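Local structure of putative glutathione S-transferase (Corynebacterium glutamicum, 3M1G) at residues F289-D294 / G346-G351; A66-P71 / R75-R80; D33-D38 / K148-D153. The protein probably acts as a glutathione transferase of the ECM4-like subfamily, joining a thioredoxin-like N-terminal domain to a helical C-terminal one. One frame throughout, in Å; residues are numbered along the deposited sequence. Where two conformers were deposited one is given.

Contact 1 (F289-D294 / G346-G351)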
loop_
_atom_site.group_PDB
_atom_site.type_symbol
_atom_site.label_atom_id
_atom_site.label_comp_id
_atom_site.label_asym_id
_atom_site.label_seq_id
_atom_site.Cartn_x
_atom_site.Cartn_y
_atom_site.Cartn_z
ATOM N N PHE A 289 18.755 -15.531 -4.866
ATOM C CA PHE A 289 17.468 -14.898 -4.529
ATOM C C PHE A 289 17.456 -13.441 -5.092
ATOM O O PHE A 289 16.912 -13.194 -6.182
ATOM C CB PHE A 289 17.244 -14.972 -3.007
ATOM C CG PHE A 289 16.930 -16.365 -2.492
ATOM C CD1 PHE A 289 17.940 -17.239 -2.136
ATOM C CD2 PHE A 289 15.618 -16.789 -2.343
ATOM C CE1 PHE A 289 17.662 -18.507 -1.654
ATOM C CE2 PHE A 289 15.315 -18.080 -1.841
ATOM C CZ PHE A 289 16.355 -18.950 -1.510
ATOM N N GLY A 290 18.094 -12.506 -4.396
ATOM C CA GLY A 290 18.106 -11.112 -4.816
ATOM C C GLY A 290 18.719 -10.895 -6.179
ATOM O O GLY A 290 18.278 -10.025 -6.929
ATOM N N ASP A 291 19.710 -11.714 -6.531
ATOM C CA ASP A 291 20.423 -11.534 -7.794
ATOM C C ASP A 291 19.676 -12.154 -8.964
ATOM O O ASP A 291 20.190 -12.167 -10.068
ATOM C CB ASP A 291 21.922 -11.986 -7.682
ATOM C CG ASP A 291 22.113 -13.516 -7.455
ATOM O OD1 ASP A 291 21.120 -14.292 -7.362
ATOM O OD2 ASP A 291 23.311 -13.950 -7.384
ATOM N N THR A 292 18.480 -12.712 -8.723
ATOM C CA THR A 292 17.590 -13.084 -9.806
ATOM C C THR A 292 16.258 -12.255 -9.764
ATOM O O THR A 292 15.284 -12.580 -10.490
ATOM C CB THR A 292 17.293 -14.573 -9.781
ATOM O OG1 THR A 292 16.588 -14.933 -8.582
ATOM C CG2 THR A 292 18.636 -15.432 -9.869
ATOM N N THR A 293 16.215 -11.229 -8.901
ATOM C CA THR A 293 14.988 -10.455 -8.664
ATOM C C THR A 293 15.121 -9.097 -9.357
ATOM O O THR A 293 15.974 -8.282 -8.963
ATOM C CB THR A 293 14.741 -10.256 -7.166
ATOM O OG1 THR A 293 14.660 -11.533 -6.528
ATOM C CG2 THR A 293 13.421 -9.467 -6.892
ATOM N N ASP A 294 14.315 -8.891 -10.400
ATOM C CA ASP A 294 14.298 -7.631 -11.152
ATOM C C ASP A 294 12.999 -6.885 -10.836
ATOM O O ASP A 294 11.924 -7.204 -11.375
ATOM C CB ASP A 294 14.448 -7.891 -12.656
ATOM C CG ASP A 294 14.633 -6.595 -13.482
ATOM O OD1 ASP A 294 14.021 -5.583 -13.100
ATOM O OD2 ASP A 294 15.383 -6.620 -14.512
ATOM N N GLY A 346 28.755 -19.743 -8.181
ATOM C CA GLY A 346 29.783 -18.954 -8.858
ATOM C C GLY A 346 29.172 -17.748 -9.536
ATOM O O GLY A 346 27.951 -17.570 -9.505
ATOM N N PRO A 347 30.011 -16.916 -10.177
ATOM C CA PRO A 347 29.546 -15.685 -10.815
ATOM C C PRO A 347 28.362 -15.924 -11.770
ATOM O O PRO A 347 28.360 -16.894 -12.526
ATOM C CB PRO A 347 30.786 -15.200 -11.582
ATOM C CG PRO A 347 31.988 -15.870 -10.852
ATOM C CD PRO A 347 31.432 -17.203 -10.469
ATOM N N ILE A 348 27.360 -15.051 -11.731
ATOM C CA ILE A 348 26.143 -15.257 -12.540
ATOM C C ILE A 348 26.521 -15.172 -14.046
ATOM O O ILE A 348 27.338 -14.361 -14.426
ATOM C CB ILE A 348 25.047 -14.232 -12.118
ATOM C CG1 ILE A 348 23.649 -14.726 -12.514
ATOM C CG2 ILE A 348 25.365 -12.826 -12.675
ATOM C CD1 ILE A 348 22.516 -14.155 -11.649
ATOM N N PRO A 349 25.994 -16.062 -14.897
ATOM C CA PRO A 349 26.510 -16.001 -16.276
ATOM C C PRO A 349 26.174 -14.715 -17.032
ATOM O O PRO A 349 25.156 -14.038 -16.737
ATOM C CB PRO A 349 25.861 -17.231 -16.942
ATOM C CG PRO A 349 25.630 -18.201 -15.770
ATOM C CD PRO A 349 25.177 -17.274 -14.670
ATOM N N ALA A 350 27.047 -14.362 -17.976
ATOM C CA ALA A 350 26.918 -13.138 -18.750
ATOM C C ALA A 350 25.584 -13.188 -19.471
ATOM O O ALA A 350 25.267 -14.185 -20.107
ATOM C CB ALA A 350 28.101 -12.979 -19.775
ATOM N N GLY A 351 24.776 -12.147 -19.337
ATOM C CA GLY A 351 23.449 -12.161 -19.950
ATOM C C GLY A 351 22.341 -12.599 -18.994
ATOM O O GLY A 351 21.153 -12.343 -19.249
#

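Contact 2 (A66-P71 / R75-R80)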
loop_
_atom_site.group_PDB
_atom_site.type_symbol
_atom_site.label_atom_id
_atom_site.label_comp_id
_atom_site.label_asym_id
_atom_site.label_seq_id
_atom_site.Cartn_x
_atom_site.Cartn_y
_atom_site.Cartn_z
ATOM N N ALA A 66 11.826 -19.032 -18.924
ATOM C CA ALA A 66 11.292 -18.389 -17.730
ATOM C C ALA A 66 10.925 -16.921 -18.015
ATOM O O ALA A 66 11.127 -16.415 -19.142
ATOM C CB ALA A 66 12.329 -18.491 -16.587
ATOM N N ALA A 67 10.336 -16.244 -17.035
ATOM C CA ALA A 67 10.071 -14.798 -17.141
ATOM C C ALA A 67 10.436 -14.195 -15.801
ATOM O O ALA A 67 10.064 -14.745 -14.742
ATOM C CB ALA A 67 8.569 -14.524 -17.467
ATOM N N ARG A 68 11.134 -13.069 -15.826
ATOM C CA ARG A 68 11.504 -12.365 -14.584
ATOM C C ARG A 68 10.319 -12.014 -13.702
ATOM O O ARG A 68 10.407 -12.096 -12.489
ATOM C CB ARG A 68 12.264 -11.072 -14.903
ATOM C CG ARG A 68 13.623 -11.273 -15.539
ATOM C CD ARG A 68 14.611 -11.952 -14.538
ATOM N NE ARG A 68 15.947 -12.008 -15.125
ATOM C CZ ARG A 68 16.904 -12.875 -14.787
ATOM N NH1 ARG A 68 16.704 -13.811 -13.848
ATOM N NH2 ARG A 68 18.074 -12.824 -15.423
ATOM N N ALA A 69 9.200 -11.643 -14.306
ATOM C CA ALA A 69 8.043 -11.152 -13.529
ATOM C C ALA A 69 7.261 -12.252 -12.829
ATOM O O ALA A 69 6.584 -12.009 -11.844
ATOM C CB ALA A 69 7.085 -10.323 -14.458
ATOM N N CYS A 70 7.341 -13.459 -13.352
ATOM C CA CYS A 70 6.458 -14.547 -12.962
ATOM C C CYS A 70 7.016 -15.270 -11.733
ATOM O O CYS A 70 8.140 -15.769 -11.786
ATOM C CB CYS A 70 6.329 -15.538 -14.149
ATOM S SG CYS A 70 5.451 -17.083 -13.733
ATOM N N PRO A 71 6.246 -15.334 -10.631
ATOM C CA PRO A 71 6.747 -16.019 -9.425
ATOM C C PRO A 71 6.974 -17.548 -9.559
ATOM O O PRO A 71 7.895 -18.107 -8.952
ATOM C CB PRO A 71 5.664 -15.726 -8.375
ATOM C CG PRO A 71 4.397 -15.456 -9.183
ATOM C CD PRO A 71 4.870 -14.800 -10.450
ATOM N N ARG A 75 10.858 -19.462 -9.027
ATOM C CA ARG A 75 11.326 -20.669 -8.302
ATOM C C ARG A 75 12.392 -21.483 -9.073
ATOM O O ARG A 75 13.399 -21.913 -8.498
ATOM C CB ARG A 75 10.185 -21.636 -8.115
ATOM C CG ARG A 75 8.933 -21.132 -7.390
ATOM C CD ARG A 75 7.942 -22.272 -7.363
ATOM N NE ARG A 75 6.747 -21.989 -6.607
ATOM C CZ ARG A 75 5.801 -22.904 -6.371
ATOM N NH1 ARG A 75 4.721 -22.574 -5.700
ATOM N NH2 ARG A 75 5.934 -24.159 -6.810
ATOM N N THR A 76 12.138 -21.691 -10.360
ATOM C CA THR A 76 13.006 -22.490 -11.200
ATOM C C THR A 76 14.336 -21.824 -11.437
ATOM O O THR A 76 15.402 -22.513 -11.486
ATOM C CB THR A 76 12.328 -22.917 -12.566
ATOM O OG1 THR A 76 12.225 -21.823 -13.479
ATOM C CG2 THR A 76 10.967 -23.473 -12.359
ATOM N N VAL A 77 14.313 -20.496 -11.562
ATOM C CA VAL A 77 15.543 -19.719 -11.770
ATOM C C VAL A 77 16.419 -19.716 -10.525
ATOM O O VAL A 77 17.653 -19.907 -10.598
ATOM C CB VAL A 77 15.244 -18.282 -12.268
ATOM C CG1 VAL A 77 16.551 -17.435 -12.431
ATOM C CG2 VAL A 77 14.502 -18.343 -13.589
ATOM N N ILE A 78 15.787 -19.545 -9.371
ATOM C CA ILE A 78 16.513 -19.528 -8.098
ATOM C C ILE A 78 17.185 -20.917 -7.897
ATOM O O ILE A 78 18.338 -20.996 -7.512
ATOM C CB ILE A 78 15.552 -19.271 -6.900
ATOM C CG1 ILE A 78 15.001 -17.816 -6.911
ATOM C CG2 ILE A 78 16.230 -19.543 -5.615
ATOM C CD1 ILE A 78 13.683 -17.610 -6.025
ATOM N N THR A 79 16.430 -21.986 -8.142
ATOM C CA THR A 79 16.915 -23.331 -7.888
ATOM C C THR A 79 18.077 -23.646 -8.848
ATOM O O THR A 79 19.104 -24.185 -8.427
ATOM C CB THR A 79 15.773 -24.340 -8.009
ATOM O OG1 THR A 79 14.744 -23.992 -7.061
ATOM C CG2 THR A 79 16.264 -25.775 -7.736
ATOM N N ARG A 80 17.918 -23.283 -10.118
ATOM C CA ARG A 80 18.974 -23.461 -11.118
ATOM C C ARG A 80 20.275 -22.785 -10.696
ATOM O O ARG A 80 21.373 -23.376 -10.817
ATOM C CB ARG A 80 18.523 -22.990 -12.500
ATOM C CG ARG A 80 19.556 -23.050 -13.628
ATOM C CD ARG A 80 18.932 -22.701 -14.942
ATOM N NE ARG A 80 19.887 -22.410 -16.023
ATOM C CZ ARG A 80 20.410 -21.212 -16.292
ATOM N NH1 ARG A 80 20.137 -20.140 -15.551
ATOM N NH2 ARG A 80 21.231 -21.083 -17.317
#

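Contact 3 (D33-D38 / K148-D153)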
loop_
_atom_site.group_PDB
_atom_site.type_symbol
_atom_site.label_atom_id
_atom_site.label_comp_id
_atom_site.label_asym_id
_atom_site.label_seq_id
_atom_site.Cartn_x
_atom_site.Cartn_y
_atom_site.Cartn_z
ATOM N N ASP A 33 5.640 -34.538 -18.485
ATOM C CA ASP A 33 6.791 -35.439 -18.625
ATOM C C ASP A 33 7.814 -35.021 -17.583
ATOM O O ASP A 33 7.685 -33.956 -16.995
ATOM C CB ASP A 33 7.448 -35.339 -20.016
ATOM C CG ASP A 33 6.621 -35.934 -21.108
ATOM O OD1 ASP A 33 5.544 -36.538 -20.828
ATOM O OD2 ASP A 33 7.074 -35.843 -22.281
ATOM N N ARG A 34 8.833 -35.853 -17.356
ATOM C CA ARG A 34 9.867 -35.555 -16.360
ATOM C C ARG A 34 11.228 -35.892 -16.947
ATOM O O ARG A 34 11.330 -36.772 -17.821
ATOM C CB ARG A 34 9.621 -36.363 -15.077
ATOM C CG ARG A 34 8.383 -35.901 -14.299
ATOM C CD ARG A 34 8.130 -36.800 -13.049
ATOM N NE ARG A 34 9.329 -36.769 -12.203
ATOM C CZ ARG A 34 9.867 -37.817 -11.567
ATOM N NH1 ARG A 34 9.328 -39.017 -11.626
ATOM N NH2 ARG A 34 10.985 -37.664 -10.866
ATOM N N ILE A 35 12.242 -35.144 -16.525
ATOM C CA ILE A 35 13.612 -35.433 -16.867
ATOM C C ILE A 35 14.252 -36.133 -15.667
ATOM O O ILE A 35 14.266 -35.581 -14.573
ATOM C CB ILE A 35 14.416 -34.169 -17.264
ATOM C CG1 ILE A 35 13.607 -33.266 -18.202
ATOM C CG2 ILE A 35 15.709 -34.591 -17.983
ATOM C CD1 ILE A 35 14.356 -32.045 -18.764
ATOM N N VAL A 36 14.733 -37.353 -15.871
ATOM C CA VAL A 36 15.167 -38.212 -14.785
ATOM C C VAL A 36 16.548 -38.845 -14.998
ATOM O O VAL A 36 17.047 -38.963 -16.120
ATOM C CB VAL A 36 14.133 -39.324 -14.489
ATOM C CG1 VAL A 36 12.748 -38.711 -14.211
ATOM C CG2 VAL A 36 14.070 -40.353 -15.639
ATOM N N ALA A 37 17.141 -39.228 -13.873
ATOM C CA ALA A 37 18.450 -39.870 -13.806
ATOM C C ALA A 37 18.439 -41.296 -14.345
ATOM O O ALA A 37 19.465 -41.737 -14.865
ATOM C CB ALA A 37 18.985 -39.859 -12.353
ATOM N N ASP A 38 17.319 -42.014 -14.284
ATOM C CA ASP A 38 17.345 -43.434 -14.708
ATOM C C ASP A 38 16.946 -43.665 -16.175
ATOM O O ASP A 38 16.651 -44.787 -16.581
ATOM C CB ASP A 38 16.533 -44.330 -13.763
ATOM C CG ASP A 38 15.076 -43.937 -13.675
ATOM O OD1 ASP A 38 14.678 -42.975 -14.334
ATOM O OD2 ASP A 38 14.315 -44.585 -12.929
ATOM N N LYS A 148 10.548 -28.990 -28.686
ATOM C CA LYS A 148 9.423 -29.588 -27.983
ATOM C C LYS A 148 9.435 -29.168 -26.507
ATOM O O LYS A 148 10.485 -29.156 -25.850
ATOM C CB LYS A 148 9.467 -31.106 -27.989
ATOM C CG LYS A 148 9.203 -31.827 -29.295
ATOM C CD LYS A 148 8.865 -33.339 -28.986
ATOM C CE LYS A 148 7.444 -33.488 -28.274
ATOM N NZ LYS A 148 7.423 -33.413 -26.759
ATOM N N VAL A 149 8.258 -28.917 -25.964
ATOM C CA VAL A 149 8.141 -28.648 -24.548
ATOM C C VAL A 149 8.162 -29.989 -23.848
ATOM O O VAL A 149 7.299 -30.836 -24.066
ATOM C CB VAL A 149 6.849 -27.907 -24.196
ATOM C CG1 VAL A 149 6.712 -27.775 -22.668
ATOM C CG2 VAL A 149 6.826 -26.524 -24.875
ATOM N N VAL A 150 9.180 -30.176 -23.009
ATOM C CA VAL A 150 9.316 -31.381 -22.194
ATOM C C VAL A 150 8.377 -31.347 -21.008
ATOM O O VAL A 150 7.618 -32.302 -20.781
ATOM C CB VAL A 150 10.781 -31.551 -21.742
ATOM C CG1 VAL A 150 10.917 -32.756 -20.825
ATOM C CG2 VAL A 150 11.682 -31.644 -22.995
ATOM N N THR A 151 8.383 -30.245 -20.265
ATOM C CA THR A 151 7.482 -30.114 -19.142
ATOM C C THR A 151 7.201 -28.656 -18.778
ATOM O O THR A 151 8.080 -27.802 -18.874
ATOM C CB THR A 151 8.045 -30.799 -17.850
ATOM O OG1 THR A 151 7.304 -30.353 -16.699
ATOM C CG2 THR A 151 9.514 -30.483 -17.669
ATOM N N ASN A 152 5.977 -28.402 -18.332
ATOM C CA ASN A 152 5.619 -27.131 -17.696
ATOM C C ASN A 152 5.001 -27.353 -16.319
ATOM O O ASN A 152 4.299 -26.499 -15.789
ATOM C CB ASN A 152 4.688 -26.259 -18.580
ATOM C CG ASN A 152 3.485 -26.990 -19.072
ATOM O OD1 ASN A 152 2.952 -27.865 -18.397
ATOM N ND2 ASN A 152 3.037 -26.645 -20.294
ATOM N N ASP A 153 5.270 -28.507 -15.731
ATOM C CA ASP A 153 4.786 -28.791 -14.411
ATOM C C ASP A 153 5.797 -28.251 -13.377
ATOM O O ASP A 153 6.747 -28.957 -12.956
ATOM C CB ASP A 153 4.568 -30.282 -14.261
ATOM C CG ASP A 153 4.015 -30.631 -12.896
ATOM O OD1 ASP A 153 2.955 -30.115 -12.563
ATOM O OD2 ASP A 153 4.659 -31.390 -12.170
HETATM O O HOH W 1 8.983 -32.031 -14.587
HETATM O O HOH W 2 6.865 -33.558 -23.854
#

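Contact 1 (F289-D294 / G346-G351)
Asp291 and Ile348 mark the nearest approach of two irregular backbones, their CA atoms 8.3 Å apart. Residues 289-294 coil into a short 3-10 turn over 290-292, in which Thr292 N donates to Phe289 O and Thr293 N to Gly290 O. Residues 346-351 instead run extended, as suits a segment with prolines on both sides of Ile348, until Gly351 takes a positive phi (96°) that glycine alone accepts easily.

The gap is bridged by one side chain. Ile348 holds CG1 anti to its backbone N (chi1 -158°) and continues nearly straight to CD1, which ends 3.4 Å from Asp291 O. The same methyl lies 4.3 Å from Asp291 CG and 4.5 Å from Thr292 CG2, so a long aliphatic residue suits the place by reaching the outside of the turn through van der Waals contact. Asp291 turns its carboxylate to polar work: OD2 makes a salt bridge with Arg81, which also bonds Gly346 O and packs against Ile348. One arginine of helix 71-83 thus ties both segments together.

Within the turn, Thr293 OG1 donates to Phe289 O over 2.8 Å, arriving 47° out of the carbonyl plane, while Thr292 N reaches that oxygen from the opposite face. This double grip helps to fix the turn, and Thr293 OG1 is also bonded to Tyr249. Thr292 suits its buried site because its methyl packs on Val77 while its hydroxyl bonds Gly288 O and His74.

Asp294, whose OD1 accepts from Glu297 N, is the N-cap of helix 295-305. The contact thus lays the chain's C-terminal tail, through Ile348, against the 3-10 turn that leads into helix 295-305 in the GST C-terminal region; the Thr292 side chain is about 12 Å from that of Cys70, the predicted nucleophile.

Contact 2 (A66-P71 / R75-R80)
Ala66 and Val77 make the apolar part of this contact: the small CB of Ala66, at the end of strand 62-66, meets Val77 CG2 at 3.7 Å. The alanine allows the helix to come close, and the branched valine serves two neighbours at once. With CG1 anti to the backbone N (chi1 178°), Val77 offers its other methyl to Arg68, whose chain bends at CB-CG and crosses the valine at about a right angle. Arg68 NH1 lies 3.9 Å from Val77 CG1, which sits at the edge of the guanidinium, near its plane; NH2 makes a weak hydrogen bond to Glu352 O.

The polar part is helical. Arg75 N donates to Pro71 O at 3.3 Å with an N-H...O angle of 156°, a first-turn bond that proline can accept though it has no N-H to give. One turn on, Arg75 O accepts from both Thr79 N and Thr79 OG1 (2.9 Å for OG1), the two approaching from opposite faces of the carbonyl plane. Cys70, the predicted nucleophile, occupies the N-cap, its sulfur capping a backbone N of the first turn.

Strand 62-66, helix 71-83 and the parallel strand 90-93 form the beta-alpha-beta unit of a thioredoxin-like fold. Helices 154-163 and 243-253 pack on this helix, and Tyr302 of helix 295-305 touches Pro71.

Contact 3 (D33-D38 / K148-D153)
Asp33 holds CG beside its own N and anti to the carbonyl carbon (chi1 -71°), a torsion that sets its carboxylate where OD2 accepts from water 2 at 2.8 Å; the backbone itself places Asp33 CB 3.1 Å from Val150 O. Val150 in turn places CG1 anti to its N (chi1 177°), where it meets Ile35 CG1 at 3.8 Å, the two branched chains crossing at about a right angle. One residue on, Thr151 CB lies 3.3 Å from Asp33 O.

Water helps to fill the polar seam: water 2 also lies 2.8 Å from Val149 O. An aspartate suits this place because its two oxygens also accept from Trp55 NE1 and Phe53 N. Thr151 OG1 accepts from Asp153 N at 2.9 Å (161°), closing an ST turn that leads to Asp153, the N-cap of helix 154-163.

Val150 and Thr151 form a classic beta bulge opposite Leu141. Here strand 34-36, paired with 53-56 at one margin of the small sheet, meets strand 149-151, the last strand of the thioredoxin-like sheet beside 140-143; Ile35 and Val150 both also pack on Tyr62 of strand 62-66.

Along the chain, contact 3 spans residues 33 to 153 and encloses contact 2, while contact 1 follows, formed by later residues. Contacts 1 and 2 touch, their centres 11 Å apart: Thr292 packs on Val77 and Ile78, so helix 71-83 serves both. Contact 3 lies farther off, its centre about 17 Å from that of contact 2 and about 24 Å from that of contact 1. It is still linked to contact 2, since the helix that Asp153 caps, 154-163, packs on 71-83. Helix 71-83, which begins at the predicted nucleophile, is thus held between the thioredoxin-like sheet and the C-terminal region.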